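Putative fumarylacetoacetate hydrolase family protein (Yersinia pestis, PDB 3S52) is a putative fumarylacetoacetate hydrolase family protein, built on the family's C-terminal-type fold of mixed and antiparallel beta sheets, with its precise role not established. Local coordinates at residues V22-K34 with T164-M178. Sequence-based numbering, arbitrary orientation.
With SO4 (sulfate ion), chain E.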
# COMPACT_ATOMS: atom_id res chain seq x y z
N VAL A 22 4.78 4.97 -1.02
CA VAL A 22 4.60 5.81 -2.20
C VAL A 22 3.09 5.92 -2.44
O VAL A 22 2.43 4.90 -2.60
CB VAL A 22 5.26 5.14 -3.42
CG1 VAL A 22 5.21 6.05 -4.64
CG2 VAL A 22 6.69 4.77 -3.09
N VAL A 23 2.55 7.14 -2.41
CA VAL A 23 1.12 7.36 -2.65
C VAL A 23 1.00 7.89 -4.06
O VAL A 23 1.73 8.78 -4.47
CB VAL A 23 0.49 8.32 -1.61
CG1 VAL A 23 -1.05 8.41 -1.79
CG2 VAL A 23 0.82 7.87 -0.21
N CYS A 24 0.09 7.30 -4.83
CA CYS A 24 0.07 7.47 -6.27
C CYS A 24 -1.30 7.85 -6.73
O CYS A 24 -2.28 7.53 -6.07
CB CYS A 24 0.44 6.14 -6.96
SG CYS A 24 1.98 5.40 -6.39
N VAL A 25 -1.37 8.53 -7.88
CA VAL A 25 -2.66 8.88 -8.44
C VAL A 25 -2.86 8.23 -9.81
O VAL A 25 -1.96 8.25 -10.65
CB VAL A 25 -2.85 10.40 -8.56
CG1 VAL A 25 -1.82 11.02 -9.56
CG2 VAL A 25 -4.28 10.73 -8.96
N GLY A 26 -4.03 7.64 -10.05
CA GLY A 26 -4.34 7.12 -11.37
C GLY A 26 -5.19 8.10 -12.16
O GLY A 26 -5.80 9.01 -11.58
N SER A 27 -5.23 7.95 -13.47
CA SER A 27 -6.10 8.77 -14.30
C SER A 27 -5.89 10.25 -14.05
O SER A 27 -6.87 10.97 -13.89
CB SER A 27 -7.58 8.45 -14.02
OG SER A 27 -7.84 7.07 -14.13
N ASN A 28 -4.64 10.71 -13.99
CA ASN A 28 -4.38 12.14 -13.80
C ASN A 28 -4.00 12.98 -15.06
O ASN A 28 -3.69 14.15 -14.94
CB ASN A 28 -3.43 12.38 -12.63
CG ASN A 28 -3.63 13.74 -11.97
OD1 ASN A 28 -4.75 14.24 -11.86
ND2 ASN A 28 -2.54 14.34 -11.51
N TYR A 29 -3.99 12.36 -16.23
CA TYR A 29 -3.79 13.06 -17.50
C TYR A 29 -4.87 12.62 -18.49
O TYR A 29 -5.08 11.42 -18.70
CB TYR A 29 -2.42 12.72 -18.11
CG TYR A 29 -1.22 13.28 -17.39
CD1 TYR A 29 -0.82 12.78 -16.17
CD2 TYR A 29 -0.47 14.31 -17.96
CE1 TYR A 29 0.29 13.30 -15.51
CE2 TYR A 29 0.64 14.83 -17.30
CZ TYR A 29 1.02 14.30 -16.08
OH TYR A 29 2.11 14.79 -15.42
N ALA A 30 -5.56 13.58 -19.10
CA ALA A 30 -6.70 13.26 -19.97
C ALA A 30 -6.37 12.32 -21.13
O ALA A 30 -7.15 11.41 -21.43
CB ALA A 30 -7.36 14.53 -20.48
N GLU A 31 -5.23 12.52 -21.78
CA GLU A 31 -4.85 11.67 -22.89
C GLU A 31 -4.53 10.23 -22.45
O GLU A 31 -4.68 9.29 -23.22
CB GLU A 31 -3.70 12.29 -23.70
CG GLU A 31 -4.16 13.51 -24.50
CD GLU A 31 -3.05 14.16 -25.32
OE1 GLU A 31 -2.21 14.89 -24.73
OE2 GLU A 31 -3.02 13.95 -26.55
N HIS A 32 -4.10 10.07 -21.20
CA HIS A 32 -3.88 8.73 -20.67
C HIS A 32 -5.22 8.07 -20.35
O HIS A 32 -5.43 6.88 -20.64
CB HIS A 32 -2.98 8.75 -19.44
CG HIS A 32 -2.86 7.41 -18.78
ND1 HIS A 32 -2.43 6.29 -19.45
CD2 HIS A 32 -3.16 7.01 -17.53
CE1 HIS A 32 -2.44 5.26 -18.63
NE2 HIS A 32 -2.89 5.66 -17.46
N ILE A 33 -6.13 8.84 -19.76
CA ILE A 33 -7.46 8.31 -19.53
C ILE A 33 -8.09 7.80 -20.83
O ILE A 33 -8.78 6.78 -20.85
CB ILE A 33 -8.37 9.34 -18.88
CG1 ILE A 33 -7.87 9.68 -17.47
CG2 ILE A 33 -9.78 8.79 -18.81
CD1 ILE A 33 -8.71 10.75 -16.77
N LYS A 34 -7.83 8.51 -21.92
CA LYS A 34 -8.42 8.18 -23.21
C LYS A 34 -7.84 6.88 -23.79
O LYS A 34 -8.58 6.04 -24.31
CB LYS A 34 -8.22 9.36 -24.17
CG LYS A 34 -8.67 9.13 -25.59
CD LYS A 34 -8.19 10.28 -26.48
CE LYS A 34 -8.62 10.09 -27.93
NZ LYS A 34 -8.19 8.79 -28.52
N THR A 164 3.90 18.23 -16.86
CA THR A 164 3.01 18.24 -15.70
C THR A 164 1.94 19.34 -15.74
O THR A 164 1.01 19.34 -14.92
CB THR A 164 3.78 18.32 -14.38
OG1 THR A 164 4.52 19.55 -14.33
CG2 THR A 164 4.74 17.13 -14.26
N ARG A 165 2.06 20.27 -16.68
CA ARG A 165 1.00 21.27 -16.83
C ARG A 165 -0.32 20.61 -17.21
O ARG A 165 -1.39 21.20 -17.06
CB ARG A 165 1.37 22.36 -17.84
CG ARG A 165 1.34 21.90 -19.30
CD ARG A 165 1.51 23.08 -20.27
NE ARG A 165 2.78 23.77 -20.06
CZ ARG A 165 3.95 23.37 -20.56
NH1 ARG A 165 4.03 22.28 -21.31
NH2 ARG A 165 5.04 24.07 -20.31
N ASP A 166 -0.24 19.37 -17.70
CA ASP A 166 -1.44 18.68 -18.16
C ASP A 166 -2.11 17.87 -17.05
O ASP A 166 -3.15 17.25 -17.28
CB ASP A 166 -1.13 17.82 -19.40
CG ASP A 166 -0.81 18.67 -20.63
OD1 ASP A 166 -1.32 19.81 -20.72
OD2 ASP A 166 -0.05 18.21 -21.51
N MSE A 167 -1.54 17.88 -15.85
CA MSE A 167 -2.19 17.20 -14.72
C MSE A 167 -3.61 17.70 -14.55
O MSE A 167 -3.86 18.90 -14.59
CB MSE A 167 -1.41 17.41 -13.42
CG MSE A 167 -0.14 16.59 -13.36
SE MSE A 167 0.92 16.85 -11.74
CE MSE A 167 2.48 15.88 -12.29
N ILE A 168 -4.55 16.77 -14.35
CA ILE A 168 -5.94 17.11 -14.08
C ILE A 168 -6.07 17.66 -12.67
O ILE A 168 -6.69 18.69 -12.46
CB ILE A 168 -6.88 15.89 -14.28
CG1 ILE A 168 -7.01 15.56 -15.78
CG2 ILE A 168 -8.24 16.16 -13.66
CD1 ILE A 168 -7.68 14.21 -16.05
N THR A 169 -5.48 16.98 -11.70
CA THR A 169 -5.38 17.54 -10.35
C THR A 169 -3.91 17.93 -10.12
O THR A 169 -3.05 17.06 -10.11
CB THR A 169 -5.84 16.54 -9.27
OG1 THR A 169 -7.12 15.99 -9.63
CG2 THR A 169 -5.96 17.23 -7.89
N PRO A 170 -3.63 19.24 -9.97
CA PRO A 170 -2.27 19.74 -9.81
C PRO A 170 -1.62 19.21 -8.53
O PRO A 170 -2.34 18.76 -7.64
CB PRO A 170 -2.47 21.26 -9.70
CG PRO A 170 -3.77 21.50 -10.38
CD PRO A 170 -4.61 20.33 -9.96
N ILE A 171 -0.29 19.28 -8.46
CA ILE A 171 0.48 18.68 -7.37
C ILE A 171 0.02 19.04 -5.96
O ILE A 171 -0.19 18.16 -5.11
CB ILE A 171 1.98 19.06 -7.50
CG1 ILE A 171 2.59 18.40 -8.74
CG2 ILE A 171 2.74 18.69 -6.24
CD1 ILE A 171 3.93 19.01 -9.13
N ILE A 172 -0.10 20.33 -5.68
CA ILE A 172 -0.43 20.76 -4.33
C ILE A 172 -1.82 20.31 -3.83
O ILE A 172 -1.91 19.63 -2.81
CB ILE A 172 -0.19 22.28 -4.16
CG1 ILE A 172 1.32 22.53 -4.08
CG2 ILE A 172 -0.87 22.79 -2.91
CD1 ILE A 172 1.74 23.86 -4.65
N PRO A 173 -2.89 20.67 -4.54
CA PRO A 173 -4.19 20.13 -4.13
C PRO A 173 -4.23 18.59 -4.10
O PRO A 173 -4.97 18.00 -3.31
CB PRO A 173 -5.17 20.66 -5.19
CG PRO A 173 -4.29 21.20 -6.33
CD PRO A 173 -3.00 21.62 -5.67
N LEU A 174 -3.45 17.94 -4.96
CA LEU A 174 -3.44 16.47 -4.95
C LEU A 174 -2.89 15.97 -3.62
O LEU A 174 -3.48 15.11 -2.94
CB LEU A 174 -2.60 15.92 -6.12
CG LEU A 174 -2.46 14.39 -6.20
CD1 LEU A 174 -3.77 13.72 -6.53
CD2 LEU A 174 -1.41 14.02 -7.25
N ILE A 175 -1.75 16.51 -3.24
CA ILE A 175 -1.09 16.05 -2.03
C ILE A 175 -1.94 16.42 -0.82
O ILE A 175 -2.04 15.67 0.14
CB ILE A 175 0.34 16.58 -1.91
CG1 ILE A 175 1.21 16.00 -3.03
CG2 ILE A 175 0.93 16.20 -0.56
CD1 ILE A 175 2.66 16.50 -3.01
N SER A 176 -2.57 17.59 -0.89
CA SER A 176 -3.47 17.99 0.17
C SER A 176 -4.56 16.94 0.31
O SER A 176 -4.84 16.44 1.40
CB SER A 176 -4.06 19.37 -0.13
OG SER A 176 -4.98 19.76 0.87
N TYR A 177 -5.18 16.60 -0.82
CA TYR A 177 -6.21 15.58 -0.83
C TYR A 177 -5.74 14.23 -0.25
O TYR A 177 -6.41 13.67 0.64
CB TYR A 177 -6.76 15.40 -2.25
CG TYR A 177 -7.81 14.32 -2.36
CD1 TYR A 177 -9.08 14.49 -1.81
CD2 TYR A 177 -7.53 13.12 -2.99
CE1 TYR A 177 -10.05 13.49 -1.90
CE2 TYR A 177 -8.48 12.11 -3.09
CZ TYR A 177 -9.74 12.30 -2.55
OH TYR A 177 -10.67 11.28 -2.66
N MSE A 178 -4.61 13.72 -0.72
CA MSE A 178 -4.06 12.45 -0.22
C MSE A 178 -3.91 12.46 1.30
O MSE A 178 -4.18 11.47 1.97
CB MSE A 178 -2.68 12.15 -0.83
CG MSE A 178 -2.68 11.89 -2.32
SE MSE A 178 -0.83 11.93 -3.04
CE MSE A 178 -1.22 11.15 -4.83
S SO4 E . -3.78 4.26 -14.25
O1 SO4 E . -3.23 3.63 -15.45
O2 SO4 E . -2.93 3.98 -13.11
O3 SO4 E . -3.86 5.72 -14.42
O4 SO4 E . -5.12 3.70 -14.02
O HOH W 1 -6.88 13.47 -10.62
O HOH W 2 -4.85 16.26 -19.15
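Beside a bound sulfate, N28 ties the loop that follows strand 21-26 to the loop leading into helix 171-181. Its side-chain amide pairs with the backbone of T169 at both ends: T169 N donates to N28 OD1 at 2.8 Å, and N28 ND2 returns a nearly straight bond (172°) to T169 O at 3.1 Å. That carbonyl oxygen lies in the amide plane, and with ND2 also bonded to the carbonyl of T192 the amide's flip is settled. One residue back, I168 N reaches N28 O at 2.8 Å, so N28 is gripped through main chain and side chain alike. Water 1 links OD1 to T169 OG1. In this FAH-type fold, strand 21-26 lies between strands 45-50 and 189-191 of the mixed sheet, and the helix packs over it: V25 sets its methyls against the forked end of L174, while V23 CG1 and M178 SE (selenomethionine) meet tip to tip at 3.7 Å. Y29, the N-cap of helix 30-35, has M167 N over one ring face and D166 CB approaching obliquely; the extended selenomethionine M167 brings CE to 3.3 Å from Y29 OH. I168 reaches back to helix 30-35, its CD1 touching I33 CD1 at 3.7 Å, the two side chains crossing at about a right angle. The sulfate, probably from the crystallisation liquor, takes bonds from S27 N and, at the ring edge, H32 NE2, with K125 a further donor.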